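Local coordinates for AAEL008620-PA odorant-binding protein (Aedes aegypti, PDB 5V13), which binds juvenile hormone III in the mosquito hemolymph and belongs to the odorant-binding (PBP/GOBP) protein family, at residues Asp194-Phe197 against Arg198-Trp202; Met168-Asp171 against Phe172-Arg176; Glu208-Val211 against Asn212-Arg215; Gln22-Thr25 against Pro26-Leu30. All blocks are in the same frame, centred on the assembly; numbering follows the deposited sequence.

Contact 1 (Asp194-Phe197 against Arg198-Trp202); sequences DCVF and RGFRW
Along helix 190-199, Asp194 and Arg198 form an i to i+4 salt bridge, while Val196 meets the Phe200 ring one turn on and Phe197 the Trp202 indole just beyond the helical turn. Arg198 runs extended from CG to NE and offers NE to Asp194 OD1 at 3.1 Å, with an N-H...O angle of 163°. OD1 is met on its syn side but from somewhat out of the carboxylate plane, while the oxygen itself lies near the guanidinium plane, at the edge of the group; a weak second bond reaches OD2. The carboxylate is turned 64° from the guanidinium, whose NH1 bonds Glu205 O. With CG anti to the backbone N (chi1 -171°), Asp194 leans along the helix toward this partner.

Val196 CG1 sits over one face of the Phe200 ring, 3.9 Å from its centroid, a CH-pi contact between side chains pointing the same way. Beyond Phe200 the chain leaves helical geometry at Arg201, which has positive phi, and Phe197 O receives Trp202 N in a weak bond of 2.8 Å. This turn brings the indole back to the Phe197 ring, where Phe197 CE1 touches Trp202 CE3 at 3.5 Å. The two rings are near parallel yet slid apart, so they barely overlap. Trp202 NE1 bonds Asp217 OD2. Arg201 turns back, its NH1 donating to Gly199 O (2.9 Å) and also forming a salt bridge with Glu27.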
loop_
_atom_site.group_PDB
_atom_site.type_symbol
_atom_site.label_atom_id
_atom_site.label_comp_id
_atom_site.label_asym_id
_atom_site.label_seq_id
_atom_site.Cartn_x
_atom_site.Cartn_y
_atom_site.Cartn_z
ATOM N N ASP B 194 -10.082 -16.234 14.269
ATOM C CA ASP B 194 -10.738 -15.054 14.823
ATOM C C ASP B 194 -10.672 -13.883 13.852
ATOM O O ASP B 194 -11.673 -13.181 13.640
ATOM C CB ASP B 194 -10.096 -14.689 16.163
ATOM C CG ASP B 194 -10.869 -13.617 16.908
ATOM O OD1 ASP B 194 -12.037 -13.866 17.266
ATOM O OD2 ASP B 194 -10.303 -12.527 17.129
ATOM N N CYS B 195 -9.503 -13.671 13.235
ATOM C CA CYS B 195 -9.354 -12.595 12.256
ATOM C C CYS B 195 -10.321 -12.770 11.089
ATOM O O CYS B 195 -10.987 -11.815 10.673
ATOM C CB CYS B 195 -7.907 -12.539 11.751
ATOM S SG CYS B 195 -7.576 -11.288 10.442
ATOM N N VAL B 196 -10.409 -13.991 10.548
ATOM C CA VAL B 196 -11.248 -14.224 9.375
ATOM C C VAL B 196 -12.718 -14.046 9.730
ATOM O O VAL B 196 -13.463 -13.349 9.033
ATOM C CB VAL B 196 -10.992 -15.624 8.787
ATOM C CG1 VAL B 196 -12.013 -15.920 7.679
ATOM C CG2 VAL B 196 -9.583 -15.728 8.229
ATOM N N PHE B 197 -13.156 -14.681 10.818
ATOM C CA PHE B 197 -14.568 -14.640 11.188
ATOM C C PHE B 197 -15.015 -13.226 11.536
ATOM O O PHE B 197 -16.147 -12.835 11.228
ATOM C CB PHE B 197 -14.827 -15.585 12.356
ATOM C CG PHE B 197 -14.772 -17.052 11.984
ATOM C CD1 PHE B 197 -14.778 -17.454 10.653
ATOM C CD2 PHE B 197 -14.707 -18.019 12.965
ATOM C CE1 PHE B 197 -14.743 -18.801 10.312
ATOM C CE2 PHE B 197 -14.663 -19.375 12.632
ATOM C CZ PHE B 197 -14.676 -19.759 11.304
ATOM N N ARG B 198 -14.148 -12.438 12.177
ATOM C CA ARG B 198 -14.503 -11.048 12.452
ATOM C C ARG B 198 -14.516 -10.205 11.186
ATOM O O ARG B 198 -15.325 -9.277 11.076
ATOM C CB ARG B 198 -13.552 -10.435 13.484
ATOM C CG ARG B 198 -13.766 -10.985 14.878
ATOM C CD ARG B 198 -12.833 -10.372 15.910
ATOM N NE ARG B 198 -13.081 -10.951 17.233
ATOM C CZ ARG B 198 -13.801 -10.357 18.182
ATOM N NH1 ARG B 198 -14.322 -9.147 17.975
ATOM N NH2 ARG B 198 -13.976 -10.958 19.350
ATOM N N GLY B 199 -13.629 -10.496 10.228
ATOM C CA GLY B 199 -13.693 -9.813 8.945
ATOM C C GLY B 199 -14.959 -10.141 8.172
ATOM O O GLY B 199 -15.544 -9.268 7.521
ATOM N N PHE B 200 -15.394 -11.407 8.222
ATOM C CA PHE B 200 -16.653 -11.830 7.615
ATOM C C PHE B 200 -17.873 -11.355 8.406
ATOM O O PHE B 200 -19.002 -11.503 7.920
ATOM C CB PHE B 200 -16.707 -13.371 7.504
ATOM C CG PHE B 200 -15.772 -13.973 6.454
ATOM C CD1 PHE B 200 -14.908 -13.177 5.712
ATOM C CD2 PHE B 200 -15.781 -15.355 6.213
ATOM C CE1 PHE B 200 -14.052 -13.737 4.743
ATOM C CE2 PHE B 200 -14.930 -15.933 5.252
ATOM C CZ PHE B 200 -14.065 -15.123 4.515
ATOM N N ARG B 201 -17.669 -10.822 9.616
ATOM C CA ARG B 201 -18.748 -10.535 10.574
ATOM C C ARG B 201 -19.545 -11.787 10.946
ATOM O O ARG B 201 -20.717 -11.696 11.340
ATOM C CB ARG B 201 -19.683 -9.428 10.066
ATOM C CG ARG B 201 -19.162 -7.990 10.298
ATOM C CD ARG B 201 -17.914 -7.663 9.440
ATOM N NE ARG B 201 -17.520 -6.246 9.521
ATOM C CZ ARG B 201 -16.468 -5.713 8.893
ATOM N NH1 ARG B 201 -15.682 -6.470 8.116
ATOM N NH2 ARG B 201 -16.203 -4.415 9.032
ATOM N N TRP B 202 -18.916 -12.967 10.845
ATOM C CA TRP B 202 -19.483 -14.166 11.465
ATOM C C TRP B 202 -19.368 -14.102 12.984
ATOM O O TRP B 202 -20.211 -14.655 13.699
ATOM C CB TRP B 202 -18.785 -15.431 10.956
ATOM C CG TRP B 202 -19.050 -15.788 9.537
ATOM C CD1 TRP B 202 -19.717 -15.045 8.615
ATOM C CD2 TRP B 202 -18.673 -17.005 8.876
ATOM N NE1 TRP B 202 -19.760 -15.707 7.416
ATOM C CE2 TRP B 202 -19.137 -16.919 7.550
ATOM C CE3 TRP B 202 -17.982 -18.154 9.277
ATOM C CZ2 TRP B 202 -18.937 -17.934 6.618
ATOM C CZ3 TRP B 202 -17.781 -19.173 8.344
ATOM C CH2 TRP B 202 -18.264 -19.057 7.035
#

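Contact 2 (Met168-Asp171 against Phe172-Arg176); sequences MFVD and FCEKR
Phe169 and Phe172 extend side by side from the first turn of helix 169-177, pointing the same way but with ring planes at 88° to each other. The approach is oblique: Phe169 CE1 lies 3.9 Å from Phe172 CD2, and the ring centroids are 5.8 Å apart. Cys173 completes this apolar group. Its chi1 of -66° sets SG beside the backbone N and back toward the preceding turn, so that Cys173 SG comes within 4.0 Å of Phe169 CD1, an oblique sulfur-aromatic contact. The same sulfur is joined to Cys195 in a disulfide, and Val196 of helix 190-199 packs on Cys173.

The acidic side chains are arranged differently. Asp171 OD1 and Glu174 OE1 are 4.5 Å apart, and one water bridges them, donating to Asp171 OD1 at 2.6 Å and to Glu174 OE1 at 2.7 Å; the two donated protons would ease the repulsion of like charges. Asp171 OD2 is bonded to Gln167 NE2, whereas Lys175 crosses Asp171 with its aliphatic CD and leaves NZ too far for a salt bridge. Glu174 OE2 accepts from Trp181 N and forms a salt bridge with Lys180 of the second subunit. Along the backbone, Phe172 N bonds the carbonyl of the N-cap residue Met168 at 3.1 Å. The whole is an N-terminal helical turn with its hydrophobic side cross-linked by a disulfide to the next helix.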
loop_
_atom_site.group_PDB
_atom_site.type_symbol
_atom_site.label_atom_id
_atom_site.label_comp_id
_atom_site.label_asym_id
_atom_site.label_seq_id
_atom_site.Cartn_x
_atom_site.Cartn_y
_atom_site.Cartn_z
ATOM N N MET B 168 -8.259 -9.457 -0.238
ATOM C CA MET B 168 -9.236 -10.351 0.375
ATOM C C MET B 168 -8.894 -10.567 1.842
ATOM O O MET B 168 -7.735 -10.472 2.246
ATOM C CB MET B 168 -9.284 -11.703 -0.338
ATOM C CG MET B 168 -9.699 -11.606 -1.793
ATOM S SD MET B 168 -9.753 -13.215 -2.628
ATOM C CE MET B 168 -9.513 -12.740 -4.331
ATOM N N PHE B 169 -9.918 -10.898 2.634
ATOM C CA PHE B 169 -9.718 -10.995 4.072
ATOM C C PHE B 169 -8.857 -12.190 4.461
ATOM O O PHE B 169 -8.082 -12.099 5.420
ATOM C CB PHE B 169 -11.060 -11.031 4.811
ATOM C CG PHE B 169 -11.275 -9.810 5.669
ATOM C CD1 PHE B 169 -10.347 -9.472 6.645
ATOM C CD2 PHE B 169 -12.359 -8.974 5.466
ATOM C CE1 PHE B 169 -10.502 -8.328 7.415
ATOM C CE2 PHE B 169 -12.518 -7.832 6.230
ATOM C CZ PHE B 169 -11.586 -7.507 7.203
ATOM N N VAL B 170 -8.971 -13.320 3.763
ATOM C CA VAL B 170 -8.137 -14.454 4.168
ATOM C C VAL B 170 -6.658 -14.104 4.019
ATOM O O VAL B 170 -5.855 -14.352 4.929
ATOM C CB VAL B 170 -8.506 -15.727 3.389
ATOM C CG1 VAL B 170 -7.458 -16.828 3.666
ATOM C CG2 VAL B 170 -9.871 -16.199 3.811
ATOM N N ASP B 171 -6.289 -13.486 2.891
ATOM C CA ASP B 171 -4.909 -13.048 2.672
ATOM C C ASP B 171 -4.447 -12.097 3.767
ATOM O O ASP B 171 -3.320 -12.210 4.271
ATOM C CB ASP B 171 -4.782 -12.364 1.307
ATOM C CG ASP B 171 -3.360 -11.851 1.034
ATOM O OD1 ASP B 171 -2.467 -12.685 0.786
ATOM O OD2 ASP B 171 -3.129 -10.623 1.071
ATOM N N PHE B 172 -5.287 -11.114 4.103
ATOM C CA PHE B 172 -4.964 -10.185 5.183
ATOM C C PHE B 172 -4.717 -10.930 6.489
ATOM O O PHE B 172 -3.752 -10.647 7.213
ATOM C CB PHE B 172 -6.108 -9.175 5.331
ATOM C CG PHE B 172 -5.994 -8.305 6.533
ATOM C CD1 PHE B 172 -5.240 -7.135 6.490
ATOM C CD2 PHE B 172 -6.641 -8.640 7.715
ATOM C CE1 PHE B 172 -5.123 -6.335 7.615
ATOM C CE2 PHE B 172 -6.530 -7.839 8.834
ATOM C CZ PHE B 172 -5.764 -6.683 8.779
ATOM N N CYS B 173 -5.582 -11.893 6.808
ATOM C CA CYS B 173 -5.463 -12.596 8.082
ATOM C C CYS B 173 -4.271 -13.544 8.093
ATOM O O CYS B 173 -3.621 -13.705 9.133
ATOM C CB CYS B 173 -6.754 -13.340 8.381
ATOM S SG CYS B 173 -8.100 -12.181 8.648
ATOM N N GLU B 174 -3.977 -14.183 6.951
ATOM C CA GLU B 174 -2.790 -15.032 6.841
ATOM C C GLU B 174 -1.515 -14.253 7.157
ATOM O O GLU B 174 -0.643 -14.732 7.892
ATOM C CB GLU B 174 -2.693 -15.625 5.436
ATOM C CG GLU B 174 -3.664 -16.747 5.136
ATOM C CD GLU B 174 -3.467 -17.311 3.733
ATOM O OE1 GLU B 174 -3.664 -16.558 2.757
ATOM O OE2 GLU B 174 -3.094 -18.496 3.606
ATOM N N LYS B 175 -1.370 -13.070 6.566
ATOM C CA LYS B 175 -0.196 -12.241 6.824
ATOM C C LYS B 175 -0.131 -11.805 8.284
ATOM O O LYS B 175 0.929 -11.888 8.925
ATOM C CB LYS B 175 -0.211 -11.022 5.892
ATOM C CG LYS B 175 0.159 -11.364 4.443
ATOM C CD LYS B 175 -0.257 -10.260 3.476
ATOM C CE LYS B 175 0.597 -9.007 3.622
ATOM N NZ LYS B 175 0.080 -7.884 2.763
ATOM N N ARG B 176 -1.258 -11.327 8.824
ATOM C CA ARG B 176 -1.277 -10.774 10.179
ATOM C C ARG B 176 -0.886 -11.809 11.219
ATOM O O ARG B 176 -0.277 -11.466 12.242
ATOM C CB ARG B 176 -2.676 -10.214 10.484
ATOM C CG ARG B 176 -2.877 -9.690 11.904
ATOM C CD ARG B 176 -4.268 -9.075 12.044
ATOM N NE ARG B 176 -4.498 -8.503 13.368
ATOM C CZ ARG B 176 -4.239 -7.240 13.695
ATOM N NH1 ARG B 176 -3.731 -6.403 12.797
ATOM N NH2 ARG B 176 -4.492 -6.810 14.924
HETATM O O HOH W 1 -1.736 -15.030 1.553
#

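Contact 3 (Glu208-Val211 against Asn212-Arg215); sequences EVNV and NEIR
Val211 O receives Arg215 N at 2.8 Å in a nearly straight bond (173°), and Asn210 O takes Ile214 N at 3.3 Å; these backbone bonds open helix 211-220. Asn210 is the N-cap residue. With CG anti to its own N (chi1 -178°), its amide turns toward the first turn, where OD1 faces Glu213 N. That N-H is shared weakly between Asn210 OD1, at a long 3.5 Å, and Asn210 O, at 3.2 Å and a poorer angle. The other end of the amide, Asn210 ND2, passes 3.6 Å from Glu213 CB and makes a weak bond to Arg201 O.

The charge of Glu213 leads elsewhere. Bent at chi2, the side chain carries its carboxylate away from the cap to salt bridges with Arg35 and Arg261, while its aliphatic part packs on Trp202. Arg215, by contrast, folds back at chi3, bringing the face of its guanidinium toward Val211 O.

Apolar packing is brief: Val209 CG1 meets Ile214 CD1 at 3.8 Å, the two side chains running at a slant to each other. Ile214 also packs against Trp202, and Val209 touches Val235.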
loop_
_atom_site.group_PDB
_atom_site.type_symbol
_atom_site.label_atom_id
_atom_site.label_comp_id
_atom_site.label_asym_id
_atom_site.label_seq_id
_atom_site.Cartn_x
_atom_site.Cartn_y
_atom_site.Cartn_z
ATOM N N GLU B 208 -19.787 -12.086 19.640
ATOM C CA GLU B 208 -20.929 -12.987 19.554
ATOM C C GLU B 208 -21.016 -13.619 18.170
ATOM O O GLU B 208 -20.614 -13.023 17.171
ATOM C CB GLU B 208 -22.228 -12.242 19.855
ATOM C CG GLU B 208 -22.310 -11.720 21.268
ATOM C CD GLU B 208 -23.425 -10.717 21.446
ATOM O OE1 GLU B 208 -23.272 -9.801 22.284
ATOM O OE2 GLU B 208 -24.450 -10.840 20.743
ATOM N N VAL B 209 -21.561 -14.837 18.128
ATOM C CA VAL B 209 -21.814 -15.510 16.859
ATOM C C VAL B 209 -22.981 -14.835 16.150
ATOM O O VAL B 209 -24.035 -14.598 16.748
ATOM C CB VAL B 209 -22.095 -17.002 17.092
ATOM C CG1 VAL B 209 -22.395 -17.704 15.761
ATOM C CG2 VAL B 209 -20.911 -17.640 17.788
ATOM N N ASN B 210 -22.806 -14.545 14.864
ATOM C CA ASN B 210 -23.794 -13.841 14.045
ATOM C C ASN B 210 -24.364 -14.847 13.042
ATOM O O ASN B 210 -23.903 -14.939 11.905
ATOM C CB ASN B 210 -23.136 -12.641 13.350
ATOM C CG ASN B 210 -24.103 -11.821 12.507
ATOM O OD1 ASN B 210 -25.288 -12.145 12.380
ATOM N ND2 ASN B 210 -23.592 -10.733 11.934
ATOM N N VAL B 211 -25.394 -15.586 13.466
ATOM C CA VAL B 211 -25.822 -16.741 12.684
ATOM C C VAL B 211 -26.482 -16.321 11.379
ATOM O O VAL B 211 -26.422 -17.064 10.393
ATOM C CB VAL B 211 -26.759 -17.640 13.509
ATOM C CG1 VAL B 211 -26.135 -17.921 14.834
ATOM C CG2 VAL B 211 -28.119 -16.971 13.687
ATOM N N ASN B 212 -27.138 -15.150 11.349
ATOM C CA ASN B 212 -27.760 -14.685 10.109
ATOM C C ASN B 212 -26.715 -14.454 9.024
ATOM O O ASN B 212 -26.964 -14.732 7.846
ATOM C CB ASN B 212 -28.551 -13.398 10.346
ATOM C CG ASN B 212 -29.848 -13.624 11.100
ATOM O OD1 ASN B 212 -30.342 -14.748 11.205
ATOM N ND2 ASN B 212 -30.417 -12.541 11.617
ATOM N N GLU B 213 -25.543 -13.936 9.401
ATOM C CA GLU B 213 -24.464 -13.737 8.427
ATOM C C GLU B 213 -23.914 -15.070 7.930
ATOM O O GLU B 213 -23.672 -15.241 6.726
ATOM C CB GLU B 213 -23.345 -12.896 9.044
ATOM C CG GLU B 213 -22.325 -12.343 8.039
ATOM C CD GLU B 213 -22.898 -11.220 7.162
ATOM O OE1 GLU B 213 -23.932 -10.624 7.535
ATOM O OE2 GLU B 213 -22.310 -10.934 6.098
ATOM N N ILE B 214 -23.696 -16.022 8.845
ATOM C CA ILE B 214 -23.228 -17.351 8.451
ATOM C C ILE B 214 -24.225 -18.008 7.505
ATOM O O ILE B 214 -23.850 -18.528 6.446
ATOM C CB ILE B 214 -22.976 -18.230 9.693
ATOM C CG1 ILE B 214 -21.906 -17.601 10.591
ATOM C CG2 ILE B 214 -22.563 -19.643 9.258
ATOM C CD1 ILE B 214 -21.868 -18.158 12.029
ATOM N N ARG B 215 -25.511 -18.022 7.883
ATOM C CA ARG B 215 -26.517 -18.630 7.014
ATOM C C ARG B 215 -26.540 -17.956 5.640
ATOM O O ARG B 215 -26.582 -18.634 4.610
ATOM C CB ARG B 215 -27.897 -18.571 7.675
ATOM C CG ARG B 215 -29.006 -19.194 6.829
ATOM C CD ARG B 215 -30.326 -19.237 7.589
ATOM N NE ARG B 215 -30.767 -17.899 7.971
ATOM C CZ ARG B 215 -30.777 -17.436 9.220
ATOM N NH1 ARG B 215 -30.381 -18.209 10.226
ATOM N NH2 ARG B 215 -31.191 -16.199 9.463
#

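Contact 4 (Gln22-Thr25 against Pro26-Leu30); sequences QPRT and PEQTL
Gln28 returns from the first turn of helix 26-38 to the residues just before it, and its side chain meets Thr25 and Arg24 in turn. CB lies 3.6 Å from Thr25 O, and CG is 3.5 Å from Thr25 OG1. The chain then runs extended to the amide, where OE1 accepts from Thr25 N at 3.1 Å (N-H...O 164°), the donor in the carbonyl plane on a lone pair. A water donates to the same OE1 and to Pro23 O. NE2 sits 3.7 Å above one face of the Arg24 guanidinium, toward its rim, with the two planes 28° apart.

Thr25 answers in the other direction. At chi1 68° its OG1 faces the helix and receives Gln28 N at 3.1 Å, which makes the pair a reciprocal capping box. A second water links OG1 to Glu27 OE2, while Glu27 OE1 bonds Tyr268 OH and forms a salt bridge with Arg201. Arg24 NE and NH2 both grip Gln22 O, and NH1 pairs with Glu205. Arg24 CB packs on Thr29 CG2 at 3.8 Å.

The box thus satisfies Gln28 N in the first turn and Thr25 N ahead of it, which would hold the Thr25 rotation and the flip of the Gln28 amide.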
loop_
_atom_site.group_PDB
_atom_site.type_symbol
_atom_site.label_atom_id
_atom_site.label_comp_id
_atom_site.label_asym_id
_atom_site.label_seq_id
_atom_site.Cartn_x
_atom_site.Cartn_y
_atom_site.Cartn_z
ATOM N N GLN B 22 -11.861 1.052 18.982
ATOM C CA GLN B 22 -10.803 1.744 18.269
ATOM C C GLN B 22 -11.396 2.620 17.174
ATOM O O GLN B 22 -12.469 2.309 16.646
ATOM C CB GLN B 22 -9.821 0.742 17.642
ATOM C CG GLN B 22 -9.060 -0.097 18.669
ATOM C CD GLN B 22 -8.296 0.775 19.625
ATOM O OE1 GLN B 22 -7.433 1.555 19.211
ATOM N NE2 GLN B 22 -8.624 0.680 20.917
ATOM N N PRO B 23 -10.704 3.699 16.800
ATOM C CA PRO B 23 -11.154 4.515 15.663
ATOM C C PRO B 23 -11.444 3.649 14.445
ATOM O O PRO B 23 -10.704 2.707 14.138
ATOM C CB PRO B 23 -9.966 5.460 15.411
ATOM C CG PRO B 23 -9.299 5.562 16.741
ATOM C CD PRO B 23 -9.445 4.203 17.376
ATOM N N ARG B 24 -12.560 3.949 13.777
ATOM C CA ARG B 24 -12.978 3.178 12.616
ATOM C C ARG B 24 -11.975 3.358 11.484
ATOM O O ARG B 24 -11.636 4.488 11.119
ATOM C CB ARG B 24 -14.365 3.635 12.154
ATOM C CG ARG B 24 -15.483 3.538 13.242
ATOM C CD ARG B 24 -15.733 2.095 13.707
ATOM N NE ARG B 24 -14.867 1.647 14.802
ATOM C CZ ARG B 24 -15.047 0.505 15.463
ATOM N NH1 ARG B 24 -16.058 -0.296 15.142
ATOM N NH2 ARG B 24 -14.237 0.163 16.457
ATOM N N THR B 25 -11.526 2.244 10.916
ATOM C CA THR B 25 -10.693 2.258 9.714
ATOM C C THR B 25 -11.543 2.529 8.480
ATOM O O THR B 25 -12.771 2.454 8.534
ATOM C CB THR B 25 -10.002 0.913 9.550
ATOM O OG1 THR B 25 -10.994 -0.077 9.252
ATOM C CG2 THR B 25 -9.241 0.541 10.809
ATOM N N PRO B 26 -10.912 2.821 7.335
ATOM C CA PRO B 26 -11.689 2.912 6.083
ATOM C C PRO B 26 -12.302 1.588 5.667
ATOM O O PRO B 26 -13.298 1.595 4.942
ATOM C CB PRO B 26 -10.658 3.413 5.055
ATOM C CG PRO B 26 -9.313 3.141 5.675
ATOM C CD PRO B 26 -9.518 3.274 7.152
ATOM N N GLU B 27 -11.752 0.449 6.106
ATOM C CA GLU B 27 -12.445 -0.812 5.857
ATOM C C GLU B 27 -13.765 -0.848 6.616
ATOM O O GLU B 27 -14.794 -1.254 6.070
ATOM C CB GLU B 27 -11.565 -2.003 6.258
ATOM C CG GLU B 27 -12.172 -3.396 5.969
ATOM C CD GLU B 27 -13.211 -3.864 6.994
ATOM O OE1 GLU B 27 -14.150 -4.621 6.601
ATOM O OE2 GLU B 27 -13.073 -3.506 8.195
ATOM N N GLN B 28 -13.752 -0.409 7.871
ATOM C CA GLN B 28 -14.956 -0.450 8.697
ATOM C C GLN B 28 -16.015 0.557 8.227
ATOM O O GLN B 28 -17.208 0.229 8.171
ATOM C CB GLN B 28 -14.555 -0.217 10.155
ATOM C CG GLN B 28 -13.873 -1.461 10.765
ATOM C CD GLN B 28 -13.325 -1.202 12.152
ATOM O OE1 GLN B 28 -12.687 -0.173 12.401
ATOM N NE2 GLN B 28 -13.556 -2.141 13.060
ATOM N N THR B 29 -15.622 1.796 7.924
ATOM C CA THR B 29 -16.609 2.745 7.412
ATOM C C THR B 29 -17.175 2.285 6.068
ATOM O O THR B 29 -18.391 2.340 5.851
ATOM C CB THR B 29 -16.010 4.148 7.303
ATOM O OG1 THR B 29 -14.824 4.117 6.494
ATOM C CG2 THR B 29 -15.652 4.669 8.702
ATOM N N LEU B 30 -16.320 1.817 5.157
ATOM C CA LEU B 30 -16.840 1.379 3.862
ATOM C C LEU B 30 -17.793 0.200 4.035
ATOM O O LEU B 30 -18.847 0.146 3.391
ATOM C CB LEU B 30 -15.689 1.016 2.916
ATOM C CG LEU B 30 -16.145 0.809 1.466
ATOM C CD1 LEU B 30 -16.846 2.066 0.922
ATOM C CD2 LEU B 30 -14.973 0.443 0.584
HETATM O O HOH W 2 -10.830 0.011 14.295
HETATM O O HOH W 3 -10.485 -2.646 9.729
#

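Contact 1 lies at the middle of the set. The Cys195 SG-Cys173 SG disulfide (2.1 Å) ties it to contact 2, whose centre is about 11 Å away, and Phe169 CE2 packs on Gly199 CA at 3.6 Å. On the side of contact 3, Trp202 O and Asn210 N approach to 2.8 Å, a probable hydrogen bond. Toward contact 4, Arg201 NH1 meets Glu27 OE1 at 2.8 Å in a salt bridge that joins this turn to helix 26-38, which also carries the pocket residues Tyr33 and Leu37. Contacts 2 and 4 touch directly, Phe169 CE2 lying 3.6 Å from Glu27 OE1. The side chain of Thr29 is about 6 Å from the bound juvenile hormone and that of Arg201 about 14 Å.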